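Activating signal cointegrator 1 complex subunit 3 (Homo sapiens, PDB 6YXQ) acts as a 3'-5' DNA helicase subunit in alkylation repair and stalled-ribosome rescue, this N-terminal piece being the region required for interaction with ASCC2. Local coordinates at residues 133-136 with 137-141; 67-70 with 71-75. One frame throughout, in Å; residues are numbered along the deposited sequence.

Contact 1: residues 133-136 with 137-141; sequences AACN and ATNRI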
loop_
_atom_site.group_PDB
_atom_site.type_symbol
_atom_site.label_atom_id
_atom_site.label_comp_id
_atom_site.label_asym_id
_atom_site.label_seq_id
_atom_site.Cartn_x
_atom_site.Cartn_y
_atom_site.Cartn_z
ATOM N N ALA A 133 -25.336 -31.886 -7.420
ATOM C CA ALA A 133 -26.610 -31.808 -8.129
ATOM C C ALA A 133 -26.651 -30.600 -9.057
ATOM O O ALA A 133 -27.053 -30.706 -10.226
ATOM C CB ALA A 133 -27.758 -31.752 -7.126
ATOM N N ALA A 134 -26.237 -29.437 -8.541
ATOM C CA ALA A 134 -26.239 -28.209 -9.329
ATOM C C ALA A 134 -25.266 -28.290 -10.498
ATOM O O ALA A 134 -25.574 -27.819 -11.598
ATOM C CB ALA A 134 -25.900 -27.018 -8.436
ATOM N N CYS A 135 -24.090 -28.887 -10.286
ATOM C CA CYS A 135 -23.145 -29.044 -11.385
ATOM C C CYS A 135 -23.693 -29.977 -12.463
ATOM O O CYS A 135 -23.545 -29.706 -13.661
ATOM C CB CYS A 135 -21.811 -29.558 -10.857
ATOM S SG CYS A 135 -20.638 -29.919 -12.158
ATOM N N ASN A 136 -24.337 -31.077 -12.059
ATOM C CA ASN A 136 -24.923 -31.985 -13.041
ATOM C C ASN A 136 -26.006 -31.289 -13.855
ATOM O O ASN A 136 -26.045 -31.416 -15.085
ATOM C CB ASN A 136 -25.486 -33.229 -12.351
ATOM C CG ASN A 136 -24.398 -34.155 -11.836
ATOM O OD1 ASN A 136 -23.213 -33.916 -12.057
ATOM N ND2 ASN A 136 -24.798 -35.210 -11.133
ATOM N N ALA A 137 -26.889 -30.541 -13.189
ATOM C CA ALA A 137 -27.943 -29.835 -13.914
ATOM C C ALA A 137 -27.363 -28.792 -14.865
ATOM O O ALA A 137 -27.816 -28.657 -16.010
ATOM C CB ALA A 137 -28.908 -29.190 -12.926
ATOM N N THR A 138 -26.349 -28.055 -14.412
ATOM C CA THR A 138 -25.739 -27.039 -15.260
ATOM C C THR A 138 -25.101 -27.655 -16.495
ATOM O O THR A 138 -25.216 -27.109 -17.600
ATOM C CB THR A 138 -24.698 -26.259 -14.470
ATOM O OG1 THR A 138 -25.304 -25.749 -13.277
ATOM C CG2 THR A 138 -24.180 -25.119 -15.301
ATOM N N ASN A 139 -24.414 -28.787 -16.330
ATOM C CA ASN A 139 -23.775 -29.407 -17.484
ATOM C C ASN A 139 -24.803 -30.025 -18.419
ATOM O O ASN A 139 -24.606 -30.031 -19.640
ATOM C CB ASN A 139 -22.753 -30.441 -17.026
ATOM C CG ASN A 139 -21.416 -29.817 -16.718
ATOM O OD1 ASN A 139 -20.582 -29.629 -17.604
ATOM N ND2 ASN A 139 -21.212 -29.462 -15.461
ATOM N N ARG A 140 -25.906 -30.536 -17.867
ATOM C CA ARG A 140 -27.016 -30.954 -18.708
ATOM C C ARG A 140 -27.495 -29.799 -19.571
ATOM O O ARG A 140 -27.700 -29.964 -20.778
ATOM C CB ARG A 140 -28.159 -31.498 -17.849
ATOM C CG ARG A 140 -28.092 -32.995 -17.574
ATOM C CD ARG A 140 -29.425 -33.537 -17.077
ATOM N NE ARG A 140 -29.826 -32.922 -15.812
ATOM C CZ ARG A 140 -29.419 -33.328 -14.611
ATOM N NH1 ARG A 140 -28.591 -34.360 -14.495
ATOM N NH2 ARG A 140 -29.839 -32.696 -13.523
ATOM N N ILE A 141 -27.653 -28.614 -18.972
ATOM C CA ILE A 141 -28.119 -27.456 -19.735
ATOM C C ILE A 141 -27.110 -27.080 -20.818
ATOM O O ILE A 141 -27.469 -26.891 -21.987
ATOM C CB ILE A 141 -28.398 -26.268 -18.799
ATOM C CG1 ILE A 141 -29.707 -26.477 -18.053
ATOM C CG2 ILE A 141 -28.454 -24.968 -19.586
ATOM C CD1 ILE A 141 -30.073 -25.308 -17.157
#
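Thr138 has OG1 anti to its own carbonyl carbon (chi1 -54°), which turns the hydroxyl back along the helix to Ala134 O, one turn earlier. Asn139 has the same kind of first torsion (chi1 -85°), and its amide swings back to Cys135. Thr138 OG1 donates to Ala134 O at 2.7 Å. Thr138 N donates to Ala134 O at 2.9 Å, and the two donors come from opposite faces of the carbonyl plane. Cys135 O is gripped in the same double way. Asn139 N reaches it from one face, and Asn139 ND2 reaches Cys135 O from the other at 3.0 Å. The ND2 donor sits above the carbonyl plane, while Cys135 O lies close to the plane of the Asn139 amide. The same nitrogen also bonds Lys108 O, so the amide ties helix 128-142 to the loop between helices 91-105 and 113-123. Cys135 SG lies alongside it, 3.4 Å from Asn139 ND2.

The Arg140 guanidinium folds back along the helix. Asn136 O stands over the centre of one face of the Arg140 guanidinium, 3.9 Å above the plane. Arg140 NH1 passes 3.9 Å from Asn136 CB. The charge itself is met by Asp73, in a salt bridge from NE. Thr138 also packs on Phe102 and Phe105 of helix 91-105, and Ala137 on Ile77 of helix 64-85. The second bond from Asn139 is an addition found here. The Thr138 back-bond to the carbonyl one turn earlier is typical of threonine in an alpha-helix, here helix 128-142, packed in a helical bundle.

Contact 2: residues 67-70 with 71-75; sequences MQSI and NEDLK
Met67 and Asn71 meet one turn apart on helix 64-85, an alpha-helix within a predicted coiled-coil region. Their side chains run across each other at a slant. Met67 bends at both chi2 (-55°) and chi3, which carries its methyl round toward the Asn71 amide. Met67 CE comes to 3.4 Å from Asn71 OD1. The Asn71 CB lies 3.6 Å from Met67 O, and Asn71 N donates to the same oxygen. With an alanine here in place of Asn71 the amide is gone, and the Met67 methyl would probably lose this neighbour and be freer to turn.

The next pair over is polar. Asp73 OD2 comes back beside Ser69 OG at 3.6 Å, while Asp73 OD1 instead takes a salt bridge from Arg140 NE of helix 128-142. Asp73 N bonds Ser69 O.

Ile70 and Leu74 form an apolar pair. Both pack on Ile141 of helix 128-142, and Leu74 also touches Trp51 and Leu58 of helix 51-61. Their side chains are likewise set at a slant. Leu74 N bonds Ile70 O, and the methyl Leu74 CD1 rests 3.9 Å from Ile70 CG2.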
loop_
_atom_site.group_PDB
_atom_site.type_symbol
_atom_site.label_atom_id
_atom_site.label_comp_id
_atom_site.label_asym_id
_atom_site.label_seq_id
_atom_site.Cartn_x
_atom_site.Cartn_y
_atom_site.Cartn_z
ATOM N N MET A 67 -35.889 -26.306 -24.307
ATOM C CA MET A 67 -36.311 -25.570 -23.118
ATOM C C MET A 67 -37.189 -26.429 -22.214
ATOM O O MET A 67 -37.152 -26.275 -20.984
ATOM C CB MET A 67 -37.051 -24.292 -23.512
ATOM C CG MET A 67 -36.148 -23.177 -24.020
ATOM S SD MET A 67 -34.817 -22.722 -22.882
ATOM C CE MET A 67 -35.729 -22.295 -21.400
ATOM N N GLN A 68 -37.972 -27.341 -22.801
ATOM C CA GLN A 68 -38.799 -28.238 -21.989
ATOM C C GLN A 68 -37.978 -28.982 -20.931
ATOM O O GLN A 68 -38.349 -29.017 -19.751
ATOM C CB GLN A 68 -39.543 -29.228 -22.890
ATOM C CG GLN A 68 -40.705 -29.930 -22.192
ATOM C CD GLN A 68 -40.944 -31.344 -22.694
ATOM O OE1 GLN A 68 -40.015 -32.144 -22.804
ATOM N NE2 GLN A 68 -42.200 -31.661 -22.995
ATOM N N SER A 69 -36.860 -29.585 -21.340
ATOM C CA SER A 69 -35.984 -30.282 -20.396
ATOM C C SER A 69 -35.144 -29.319 -19.557
ATOM O O SER A 69 -34.834 -29.597 -18.380
ATOM C CB SER A 69 -35.068 -31.236 -21.157
ATOM O OG SER A 69 -33.811 -31.352 -20.512
ATOM N N ILE A 70 -34.754 -28.189 -20.149
ATOM C CA ILE A 70 -33.897 -27.251 -19.442
ATOM C C ILE A 70 -34.624 -26.643 -18.253
ATOM O O ILE A 70 -33.994 -26.265 -17.262
ATOM C CB ILE A 70 -33.381 -26.197 -20.438
ATOM C CG1 ILE A 70 -32.204 -26.774 -21.219
ATOM C CG2 ILE A 70 -32.987 -24.890 -19.741
ATOM C CD1 ILE A 70 -32.064 -26.210 -22.592
ATOM N N ASN A 71 -35.957 -26.570 -18.302
ATOM C CA ASN A 71 -36.688 -26.052 -17.145
ATOM C C ASN A 71 -36.603 -27.005 -15.952
ATOM O O ASN A 71 -36.469 -26.562 -14.803
ATOM C CB ASN A 71 -38.139 -25.768 -17.526
ATOM C CG ASN A 71 -38.267 -24.577 -18.464
ATOM O OD1 ASN A 71 -37.264 -24.037 -18.940
ATOM N ND2 ASN A 71 -39.503 -24.162 -18.732
ATOM N N GLU A 72 -36.648 -28.317 -16.199
ATOM C CA GLU A 72 -36.431 -29.264 -15.109
ATOM C C GLU A 72 -35.005 -29.167 -14.578
ATOM O O GLU A 72 -34.777 -29.262 -13.363
ATOM C CB GLU A 72 -36.743 -30.686 -15.575
ATOM C CG GLU A 72 -38.221 -30.942 -15.845
ATOM C CD GLU A 72 -39.133 -30.276 -14.824
ATOM O OE1 GLU A 72 -39.789 -29.267 -15.173
ATOM O OE2 GLU A 72 -39.191 -30.759 -13.672
ATOM N N ASP A 73 -34.033 -28.967 -15.471
ATOM C CA ASP A 73 -32.660 -28.772 -14.997
ATOM C C ASP A 73 -32.551 -27.541 -14.099
ATOM O O ASP A 73 -31.920 -27.584 -13.032
ATOM C CB ASP A 73 -31.706 -28.663 -16.182
ATOM C CG ASP A 73 -31.571 -29.970 -16.936
ATOM O OD1 ASP A 73 -31.563 -31.034 -16.279
ATOM O OD2 ASP A 73 -31.484 -29.933 -18.182
ATOM N N LEU A 74 -33.173 -26.435 -14.512
ATOM C CA LEU A 74 -33.161 -25.217 -13.707
ATOM C C LEU A 74 -33.872 -25.414 -12.380
ATOM O O LEU A 74 -33.502 -24.787 -11.383
ATOM C CB LEU A 74 -33.819 -24.071 -14.467
ATOM C CG LEU A 74 -33.162 -23.607 -15.760
ATOM C CD1 LEU A 74 -34.202 -22.900 -16.621
ATOM C CD2 LEU A 74 -31.963 -22.705 -15.474
ATOM N N LYS A 75 -34.907 -26.257 -12.348
ATOM C CA LYS A 75 -35.552 -26.560 -11.073
ATOM C C LYS A 75 -34.619 -27.354 -10.166
ATOM O O LYS A 75 -34.610 -27.154 -8.946
ATOM C CB LYS A 75 -36.860 -27.314 -11.310
ATOM C CG LYS A 75 -37.980 -26.429 -11.849
ATOM C CD LYS A 75 -39.244 -27.220 -12.167
ATOM C CE LYS A 75 -40.472 -26.314 -12.166
ATOM N NZ LYS A 75 -40.458 -25.328 -13.290
#

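How the contacts relate
From the N terminus, contact 2 comes first, in helix 64-85, and contact 1 follows in helix 128-142. Each joins neighbouring turns of one helix, so the loop it closes is a single helical turn. They lie in series, without nesting or crossing. Helices 91-105 and 113-123 lie between them in sequence, yet the centres of contacts 1 and 2 are about 10 Å apart in space. The two helices meet directly. Arg140 NE forms a salt bridge with Asp73 OD1 at 2.6 Å. Beside it, Ile141 CD1 packs on Leu74 CD2 at 3.6 Å, and Ala137 lies against the Asp73 backbone. Together they tie helix 64-85 to helix 128-142 in the helical bundle.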